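Local coordinates for 2-C-methyl-D-erythritol 2,4-cyclodiphosphate synthase (Francisella tularensis subsp. tularensis, PDB 3RE3), which probably catalyses the cyclisation of 4-diphosphocytidyl-2-C-methyl-D-erythritol 2-phosphate to 2-C-methyl-D-erythritol 2,4-cyclodiphosphate, releasing CMP, a step of the non-mevalonate route to isoprenoids, at residues 11-16 with 43-48; 101-106 with 134-139; 105-110 with 140-145. All coordinates share one frame; numbering follows the deposited sequence.

Contact 1: residues 11-16 with 43-48; sequences GYDVHK and GDVLIH. With POP (pyrophosphate 2-), chain E.
Asp13 on strand 6-16 meets Val45 in the first turn of helix 45-57, their CA atoms 5.7 Å apart, and no hydrogen bond joins the two segments. In the YgbB (IspF) fold this helix start packs on an edge strand of the chain's mixed sheet, and Asp13, His15 and His48 match the Asp-His-His set that typically holds a zinc ion in relatives; here pyrophosphate lies among them. Val45, small and branched, suits the close approach. Chi1 of 69° puts CG1 between the backbone N and the carbonyl carbon, which leaves CG2 anti to N and facing the strand, 3.4 Å from Asp13 O; Val45 CB also packs on His15 CB at 4.1 Å, while Ile152 and Thr154 of the next strand touch the same valine. Asp13 turns its carboxylate over one face of the His48 imidazole, CG lying toward the ring's rim, and OD2 comes 3.3 Å from His48 CB. This is a face contact, not a bond to a ring nitrogen. Pyrophosphate O1 is over one face of the same ring, 3.2 Å from His48 CE1, and O5 approaches His15 CD2 obliquely at 3.3 Å; the modelled approach of the Asp13 carboxylate to the ligand is doubtful. Thr138 and Thr140 of the second subunit pack on Asp13 and Val14, placing this pocket at a subunit boundary. Asp44 is the helix N-cap, a role suited to its short carboxylate: OD1 accepts from Ile47 N at 3.2 Å, nearly straight at 169° but from above the carboxylate plane, with a weak second bond from Leu46 N.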
loop_
_atom_site.group_PDB
_atom_site.type_symbol
_atom_site.label_atom_id
_atom_site.label_comp_id
_atom_site.label_asym_id
_atom_site.label_seq_id
_atom_site.Cartn_x
_atom_site.Cartn_y
_atom_site.Cartn_z
ATOM N N GLY A 11 2.545 -6.523 3.850
ATOM C CA GLY A 11 3.545 -5.904 4.702
ATOM C C GLY A 11 3.984 -4.495 4.323
ATOM O O GLY A 11 4.058 -4.135 3.157
ATOM N N TYR A 12 4.377 -3.713 5.310
ATOM C CA TYR A 12 4.987 -2.416 5.031
ATOM C C TYR A 12 6.118 -2.158 5.998
ATOM O O TYR A 12 5.907 -2.125 7.203
ATOM C CB TYR A 12 3.967 -1.293 5.133
ATOM C CG TYR A 12 4.573 0.077 4.978
ATOM C CD1 TYR A 12 5.063 0.497 3.760
ATOM C CD2 TYR A 12 4.659 0.954 6.056
ATOM C CE1 TYR A 12 5.614 1.751 3.605
ATOM C CE2 TYR A 12 5.218 2.217 5.915
ATOM C CZ TYR A 12 5.695 2.613 4.681
ATOM O OH TYR A 12 6.250 3.874 4.504
ATOM N N ASP A 13 7.312 -1.934 5.483
ATOM C CA ASP A 13 8.405 -1.635 6.382
ATOM C C ASP A 13 9.220 -0.390 6.034
ATOM O O ASP A 13 9.344 -0.004 4.873
ATOM C CB ASP A 13 9.319 -2.840 6.562
ATOM C CG ASP A 13 10.162 -2.719 7.794
ATOM O OD1 ASP A 13 9.682 -2.087 8.756
ATOM O OD2 ASP A 13 11.294 -3.231 7.811
ATOM N N VAL A 14 9.777 0.230 7.066
ATOM C CA VAL A 14 10.642 1.389 6.869
ATOM C C VAL A 14 11.945 1.188 7.599
ATOM O O VAL A 14 11.960 0.710 8.723
ATOM C CB VAL A 14 9.993 2.696 7.340
ATOM C CG1 VAL A 14 11.021 3.822 7.318
ATOM C CG2 VAL A 14 8.818 3.046 6.448
ATOM N N HIS A 15 13.036 1.527 6.929
ATOM C CA HIS A 15 14.357 1.500 7.523
ATOM C C HIS A 15 14.950 2.892 7.488
ATOM O O HIS A 15 15.000 3.512 6.427
ATOM C CB HIS A 15 15.272 0.564 6.756
ATOM C CG HIS A 15 16.629 0.442 7.363
ATOM N ND1 HIS A 15 17.789 0.596 6.639
ATOM C CD2 HIS A 15 17.007 0.212 8.642
ATOM C CE1 HIS A 15 18.827 0.451 7.443
ATOM N NE2 HIS A 15 18.380 0.217 8.663
ATOM N N LYS A 16 15.378 3.386 8.650
ATOM C CA LYS A 16 16.114 4.638 8.725
ATOM C C LYS A 16 17.604 4.368 8.537
ATOM O O LYS A 16 18.184 3.538 9.239
ATOM C CB LYS A 16 15.853 5.360 10.058
ATOM C CG LYS A 16 16.893 6.439 10.408
ATOM C CD LYS A 16 16.399 7.448 11.456
ATOM C CE LYS A 16 16.153 6.808 12.824
ATOM N NZ LYS A 16 15.400 7.713 13.759
ATOM N N GLY A 43 18.347 -4.773 10.235
ATOM C CA GLY A 43 17.084 -5.122 9.625
ATOM C C GLY A 43 17.098 -5.081 8.111
ATOM O O GLY A 43 17.561 -4.099 7.523
ATOM N N ASP A 44 16.582 -6.149 7.494
ATOM C CA ASP A 44 16.338 -6.187 6.060
ATOM C C ASP A 44 14.889 -5.750 5.805
ATOM O O ASP A 44 13.937 -6.462 6.105
ATOM C CB ASP A 44 16.567 -7.611 5.562
ATOM C CG ASP A 44 16.306 -7.781 4.076
ATOM O OD1 ASP A 44 15.519 -7.010 3.481
ATOM O OD2 ASP A 44 16.892 -8.719 3.506
ATOM N N VAL A 45 14.730 -4.576 5.218
ATOM C CA VAL A 45 13.411 -3.973 5.084
ATOM C C VAL A 45 12.454 -4.831 4.235
ATOM O O VAL A 45 11.258 -4.918 4.532
ATOM C CB VAL A 45 13.505 -2.499 4.584
ATOM C CG1 VAL A 45 13.979 -2.438 3.147
ATOM C CG2 VAL A 45 12.193 -1.779 4.743
ATOM N N LEU A 46 12.973 -5.471 3.191
ATOM C CA LEU A 46 12.113 -6.258 2.309
ATOM C C LEU A 46 11.672 -7.566 2.959
ATOM O O LEU A 46 10.491 -7.887 2.988
ATOM C CB LEU A 46 12.775 -6.519 0.953
ATOM C CG LEU A 46 11.831 -7.159 -0.069
ATOM C CD1 LEU A 46 12.363 -7.112 -1.491
ATOM C CD2 LEU A 46 11.564 -8.585 0.318
ATOM N N ILE A 47 12.624 -8.324 3.480
ATOM C CA ILE A 47 12.268 -9.588 4.085
ATOM C C ILE A 47 11.323 -9.327 5.255
ATOM O O ILE A 47 10.460 -10.138 5.579
ATOM C CB ILE A 47 13.506 -10.380 4.513
ATOM C CG1 ILE A 47 14.248 -10.866 3.269
ATOM C CG2 ILE A 47 13.118 -11.553 5.410
ATOM C CD1 ILE A 47 15.287 -11.927 3.543
ATOM N N HIS A 48 11.492 -8.181 5.887
ATOM C CA HIS A 48 10.624 -7.809 6.990
ATOM C C HIS A 48 9.181 -7.588 6.515
ATOM O O HIS A 48 8.257 -8.225 7.021
ATOM C CB HIS A 48 11.165 -6.562 7.694
ATOM C CG HIS A 48 10.485 -6.257 8.991
ATOM N ND1 HIS A 48 11.179 -6.035 10.158
ATOM C CD2 HIS A 48 9.173 -6.121 9.299
ATOM C CE1 HIS A 48 10.324 -5.785 11.136
ATOM N NE2 HIS A 48 9.103 -5.833 10.640
HETATM P P1 POP E . 11.354 -1.537 11.074
HETATM O O1 POP E . 10.310 -2.607 11.299
HETATM O O2 POP E . 10.660 -0.219 10.813
HETATM O O3 POP E . 12.214 -1.417 12.309
HETATM O O POP E . 12.278 -1.938 9.808
HETATM P P2 POP E . 13.735 -2.637 9.922
HETATM O O4 POP E . 14.068 -3.239 8.579
HETATM O O5 POP E . 14.790 -1.620 10.302
HETATM O O6 POP E . 13.708 -3.749 10.946
#

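Contact 2: residues 101-106 with 134-139; sequences DCTIIA and NIKATT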
loop_
_atom_site.group_PDB
_atom_site.type_symbol
_atom_site.label_atom_id
_atom_site.label_comp_id
_atom_site.label_asym_id
_atom_site.label_seq_id
_atom_site.Cartn_x
_atom_site.Cartn_y
_atom_site.Cartn_z
ATOM N N ASP A 101 4.217 -9.823 -4.647
ATOM C CA ASP A 101 4.649 -8.579 -5.291
ATOM C C ASP A 101 5.298 -7.586 -4.319
ATOM O O ASP A 101 4.744 -7.278 -3.270
ATOM C CB ASP A 101 3.482 -7.916 -6.019
ATOM C CG ASP A 101 3.952 -6.972 -7.114
ATOM O OD1 ASP A 101 5.167 -6.958 -7.400
ATOM O OD2 ASP A 101 3.115 -6.260 -7.707
ATOM N N CYS A 102 6.473 -7.082 -4.671
ATOM C CA CYS A 102 7.202 -6.181 -3.772
ATOM C C CYS A 102 7.508 -4.875 -4.461
ATOM O O CYS A 102 7.924 -4.852 -5.628
ATOM C CB CYS A 102 8.520 -6.795 -3.309
ATOM S SG CYS A 102 8.390 -8.408 -2.550
ATOM N N THR A 103 7.285 -3.785 -3.732
ATOM C CA THR A 103 7.712 -2.468 -4.175
ATOM C C THR A 103 8.680 -1.852 -3.159
ATOM O O THR A 103 8.314 -1.517 -2.038
ATOM C CB THR A 103 6.512 -1.541 -4.408
ATOM O OG1 THR A 103 5.568 -2.195 -5.260
ATOM C CG2 THR A 103 6.954 -0.225 -5.048
ATOM N N ILE A 104 9.928 -1.720 -3.572
ATOM C CA ILE A 104 10.922 -1.012 -2.790
ATOM C C ILE A 104 10.883 0.472 -3.113
ATOM O O ILE A 104 10.989 0.859 -4.273
ATOM C CB ILE A 104 12.321 -1.534 -3.101
ATOM C CG1 ILE A 104 12.377 -3.038 -2.829
ATOM C CG2 ILE A 104 13.369 -0.770 -2.297
ATOM C CD1 ILE A 104 13.642 -3.685 -3.299
ATOM N N ILE A 105 10.715 1.292 -2.083
ATOM C CA ILE A 105 10.694 2.740 -2.252
ATOM C C ILE A 105 11.964 3.384 -1.709
ATOM O O ILE A 105 12.183 3.412 -0.501
ATOM C CB ILE A 105 9.471 3.333 -1.540
ATOM C CG1 ILE A 105 8.229 2.518 -1.919
ATOM C CG2 ILE A 105 9.336 4.824 -1.859
ATOM C CD1 ILE A 105 6.952 3.038 -1.355
ATOM N N ALA A 106 12.809 3.877 -2.609
ATOM C CA ALA A 106 14.100 4.448 -2.212
ATOM C C ALA A 106 14.582 5.524 -3.168
ATOM O O ALA A 106 14.418 5.387 -4.373
ATOM C CB ALA A 106 15.126 3.364 -2.131
ATOM N N ASN A 134 7.719 -11.003 -7.473
ATOM C CA ASN A 134 8.097 -9.830 -8.229
ATOM C C ASN A 134 8.621 -8.768 -7.285
ATOM O O ASN A 134 8.038 -8.527 -6.225
ATOM C CB ASN A 134 6.881 -9.294 -8.974
ATOM C CG ASN A 134 7.254 -8.389 -10.096
ATOM O OD1 ASN A 134 7.552 -8.848 -11.196
ATOM N ND2 ASN A 134 7.255 -7.084 -9.831
ATOM N N ILE A 135 9.720 -8.134 -7.680
ATOM C CA ILE A 135 10.338 -7.060 -6.909
ATOM C C ILE A 135 10.582 -5.897 -7.840
ATOM O O ILE A 135 11.359 -6.010 -8.796
ATOM C CB ILE A 135 11.718 -7.480 -6.365
ATOM C CG1 ILE A 135 11.615 -8.680 -5.415
ATOM C CG2 ILE A 135 12.368 -6.332 -5.678
ATOM C CD1 ILE A 135 12.972 -9.247 -5.032
ATOM N N LYS A 136 9.925 -4.774 -7.571
ATOM C CA LYS A 136 10.185 -3.554 -8.337
ATOM C C LYS A 136 10.637 -2.408 -7.422
ATOM O O LYS A 136 10.356 -2.413 -6.229
ATOM C CB LYS A 136 8.960 -3.147 -9.156
ATOM C CG LYS A 136 7.682 -3.110 -8.356
ATOM C CD LYS A 136 6.501 -2.804 -9.234
ATOM C CE LYS A 136 5.432 -3.831 -9.023
ATOM N NZ LYS A 136 5.304 -4.135 -7.568
ATOM N N ALA A 137 11.346 -1.433 -7.977
ATOM C CA ALA A 137 11.808 -0.298 -7.169
ATOM C C ALA A 137 11.371 1.027 -7.778
ATOM O O ALA A 137 11.555 1.252 -8.975
ATOM C CB ALA A 137 13.314 -0.343 -7.006
ATOM N N THR A 138 10.781 1.898 -6.963
ATOM C CA THR A 138 10.444 3.245 -7.428
ATOM C C THR A 138 11.023 4.323 -6.488
ATOM O O THR A 138 11.616 4.015 -5.457
ATOM C CB THR A 138 8.905 3.428 -7.606
ATOM O OG1 THR A 138 8.620 4.604 -8.383
ATOM C CG2 THR A 138 8.190 3.501 -6.261
ATOM N N THR A 139 10.835 5.588 -6.842
ATOM C CA THR A 139 11.325 6.697 -6.034
ATOM C C THR A 139 10.179 7.608 -5.673
ATOM O O THR A 139 9.078 7.484 -6.214
ATOM C CB THR A 139 12.393 7.564 -6.736
ATOM O OG1 THR A 139 11.783 8.348 -7.767
ATOM C CG2 THR A 139 13.515 6.714 -7.297
#
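Asp101 and Asn134 are paired neighbours on two parallel strands, 96-105 and 133-138, of a beta-alpha-beta unit linked through helix 115-126. Their side chains lie side by side and point the same way, with the carboxylate and amide planes turned 73° apart; Asn134 ND2 donates to Asp101 OD1 at 3.2 Å, on its syn side but tilted out of the carboxylate plane. Lys136 crosses this carboxylate at about a right angle. Its chain leaves between the backbone N and carbonyl carbon (chi1 50°) and bends twice near the end, bringing NZ to a salt bridge with Asp101 OD1 at 2.8 Å and a bond to Thr103 OG1 at 3.0 Å. A long, flexible lysine suits this reach, and the carboxylate would be expected to offset its charge on this buried face. His10 of the third subunit gives its N to Asp101 OD2, its O to Lys136 NZ and pairs its ND1 with Thr103 OG1, and Gly61 of that subunit bonds Asn134 OD1. On the other face, Ile104 CD1 meets Ile135 CG2 at 3.8 Å, packed against Met118 of helix 115-126. Midway along the backbone pairing, Ile104 N donates to Lys136 O at 2.8 Å.

Contact 3: residues 105-110 with 140-145; sequences IAQAPK and TERLGF. With POP (pyrophosphate 2-), chain B.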
loop_
_atom_site.group_PDB
_atom_site.type_symbol
_atom_site.label_atom_id
_atom_site.label_comp_id
_atom_site.label_asym_id
_atom_site.label_seq_id
_atom_site.Cartn_x
_atom_site.Cartn_y
_atom_site.Cartn_z
ATOM N N ILE A 105 10.715 1.292 -2.083
ATOM C CA ILE A 105 10.694 2.740 -2.252
ATOM C C ILE A 105 11.964 3.384 -1.709
ATOM O O ILE A 105 12.183 3.412 -0.501
ATOM C CB ILE A 105 9.471 3.333 -1.540
ATOM C CG1 ILE A 105 8.229 2.518 -1.919
ATOM C CG2 ILE A 105 9.336 4.824 -1.859
ATOM C CD1 ILE A 105 6.952 3.038 -1.355
ATOM N N ALA A 106 12.809 3.877 -2.609
ATOM C CA ALA A 106 14.100 4.448 -2.212
ATOM C C ALA A 106 14.582 5.524 -3.168
ATOM O O ALA A 106 14.418 5.387 -4.373
ATOM C CB ALA A 106 15.126 3.364 -2.131
ATOM N N GLN A 107 15.197 6.584 -2.645
ATOM C CA GLN A 107 15.847 7.548 -3.528
ATOM C C GLN A 107 17.211 6.986 -3.898
ATOM O O GLN A 107 17.771 7.294 -4.953
ATOM C CB GLN A 107 15.949 8.927 -2.881
ATOM C CG GLN A 107 16.184 10.044 -3.875
ATOM C CD GLN A 107 15.039 10.197 -4.854
ATOM O OE1 GLN A 107 13.881 9.941 -4.527
ATOM N NE2 GLN A 107 15.360 10.622 -6.065
ATOM N N ALA A 108 17.715 6.129 -3.014
ATOM C CA ALA A 108 18.971 5.421 -3.220
ATOM C C ALA A 108 19.199 4.483 -2.025
ATOM O O ALA A 108 18.496 4.596 -1.021
ATOM C CB ALA A 108 20.123 6.407 -3.387
ATOM N N PRO A 109 20.142 3.525 -2.140
ATOM C CA PRO A 109 21.026 3.236 -3.283
ATOM C C PRO A 109 20.273 2.752 -4.513
ATOM O O PRO A 109 19.062 2.526 -4.449
ATOM C CB PRO A 109 21.906 2.095 -2.761
ATOM C CG PRO A 109 21.080 1.444 -1.695
ATOM C CD PRO A 109 20.336 2.568 -1.039
ATOM N N LYS A 110 20.987 2.542 -5.612
ATOM C CA LYS A 110 20.313 2.073 -6.808
ATOM C C LYS A 110 20.095 0.556 -6.705
ATOM O O LYS A 110 21.049 -0.217 -6.573
ATOM C CB LYS A 110 21.075 2.463 -8.074
ATOM C CG LYS A 110 20.193 2.416 -9.311
ATOM C CD LYS A 110 20.999 2.285 -10.597
ATOM C CE LYS A 110 20.086 2.113 -11.816
ATOM N NZ LYS A 110 19.241 3.319 -12.099
ATOM N N THR A 140 10.432 8.492 -4.720
ATOM C CA THR A 140 9.478 9.524 -4.373
ATOM C C THR A 140 9.761 10.797 -5.152
ATOM O O THR A 140 9.171 11.833 -4.891
ATOM C CB THR A 140 9.509 9.803 -2.897
ATOM O OG1 THR A 140 10.871 9.991 -2.498
ATOM C CG2 THR A 140 8.934 8.607 -2.158
ATOM N N GLU A 141 10.701 10.725 -6.083
ATOM C CA GLU A 141 11.086 11.892 -6.878
ATOM C C GLU A 141 11.620 13.012 -5.995
ATOM O O GLU A 141 11.252 14.173 -6.150
ATOM C CB GLU A 141 9.917 12.379 -7.741
ATOM C CG GLU A 141 9.509 11.376 -8.802
ATOM C CD GLU A 141 8.850 12.007 -10.024
ATOM O OE1 GLU A 141 8.225 13.087 -9.904
ATOM O OE2 GLU A 141 8.958 11.407 -11.117
ATOM N N ARG A 142 12.489 12.626 -5.062
ATOM C CA ARG A 142 13.144 13.534 -4.109
ATOM C C ARG A 142 12.204 14.249 -3.150
ATOM O O ARG A 142 12.512 15.341 -2.708
ATOM C CB ARG A 142 14.038 14.571 -4.817
ATOM C CG ARG A 142 14.846 14.022 -5.983
ATOM C CD ARG A 142 15.983 14.927 -6.371
ATOM N NE ARG A 142 17.248 14.219 -6.234
ATOM C CZ ARG A 142 17.802 13.516 -7.212
ATOM N NH1 ARG A 142 17.200 13.447 -8.394
ATOM N NH2 ARG A 142 18.953 12.885 -7.013
ATOM N N LEU A 143 11.079 13.639 -2.814
ATOM C CA LEU A 143 10.122 14.266 -1.914
ATOM C C LEU A 143 9.971 13.442 -0.633
ATOM O O LEU A 143 10.105 12.220 -0.658
ATOM C CB LEU A 143 8.765 14.363 -2.601
ATOM C CG LEU A 143 8.664 15.124 -3.917
ATOM C CD1 LEU A 143 7.333 14.823 -4.584
ATOM C CD2 LEU A 143 8.797 16.621 -3.673
ATOM N N GLY A 144 9.670 14.099 0.482
ATOM C CA GLY A 144 9.436 13.398 1.730
ATOM C C GLY A 144 10.714 12.785 2.263
ATOM O O GLY A 144 11.785 12.970 1.684
ATOM N N PHE A 145 10.610 12.062 3.371
ATOM C CA PHE A 145 11.795 11.538 4.024
ATOM C C PHE A 145 12.607 10.622 3.111
ATOM O O PHE A 145 13.829 10.550 3.230
ATOM C CB PHE A 145 11.468 10.908 5.393
ATOM C CG PHE A 145 10.745 9.579 5.327
ATOM C CD1 PHE A 145 11.456 8.392 5.200
ATOM C CD2 PHE A 145 9.364 9.508 5.439
ATOM C CE1 PHE A 145 10.800 7.165 5.152
ATOM C CE2 PHE A 145 8.697 8.277 5.399
ATOM C CZ PHE A 145 9.423 7.112 5.258
HETATM P P1 POP B . 7.523 8.293 -11.339
HETATM O O1 POP B . 7.610 6.821 -11.675
HETATM O O2 POP B . 7.830 8.479 -9.869
HETATM O O3 POP B . 8.534 9.050 -12.164
HETATM O O POP B . 6.036 8.838 -11.668
HETATM P P2 POP B . 5.632 9.633 -13.021
HETATM O O4 POP B . 4.130 9.580 -13.159
HETATM O O5 POP B . 6.088 11.074 -12.953
HETATM O O6 POP B . 6.243 8.961 -14.230
#
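Gln107 and Arg142 bring together two loops that follow the C-terminal ends of the parallel strands 96-105 and 133-138 in the YgbB fold; the second leads into helix 144-147. Among the polar contacts, one hydrogen bond crosses between the loops: Arg142 N donates to Gln107 OE1 at 3.1 Å, with the N-H well directed at 156° but arriving above the carbonyl plane. Gln107 CG stands anti to the backbone N (chi1 -161°) and the chain bends at chi2, which carries the amide to the turn; a neutral amide suits a partner that is a backbone N-H. Within the second loop, Thr140 OG1 donates to Leu143 O at 3.0 Å, in the carbonyl plane and on a lone pair, fastening the turn across Glu141 and Arg142. Van der Waals packing adds to this: the Arg142 and Gln107 side chains cross at about a right angle, their flat groups 52° apart, and Gln107 NE2 lies 3.9 Å above the guanidinium plane, over its centre, and 3.4 Å from Arg142 CG. The arginine itself is exposed. Glu141 serves other partners: OE1 accepts from the backbone N of Lys16 of the third subunit, and OE2 lies 2.6 Å from pyrophosphate O3. Apolar contact closes the inner end, where short branched side chains suit the packing beside Ile146: Ile105 CG2 meets Thr140 CG2 at 3.8 Å.

How the contacts relate
Contact 2 is the buried core of the three, pairing two strands by regular backbone bonds, with an ionic face toward the third subunit and an apolar one toward helix 115-126. Contact 3 takes over where those strands end: it shares Ile105 and Ala106 with contact 2, but lies nearer the surface and relies on a single cross-loop bond. Contact 1 holds the other edge strand of the same sheet against a helix start, without hydrogen bonds between its segments. Leu46 packs on Ile104 and Ile135 of contact 2, and Val14 on Phe145 of contact 3. The backbone N of Lys16 in one subunit bonds the Glu141 carboxylate of another, consistent with a pyrophosphate site shared between subunits.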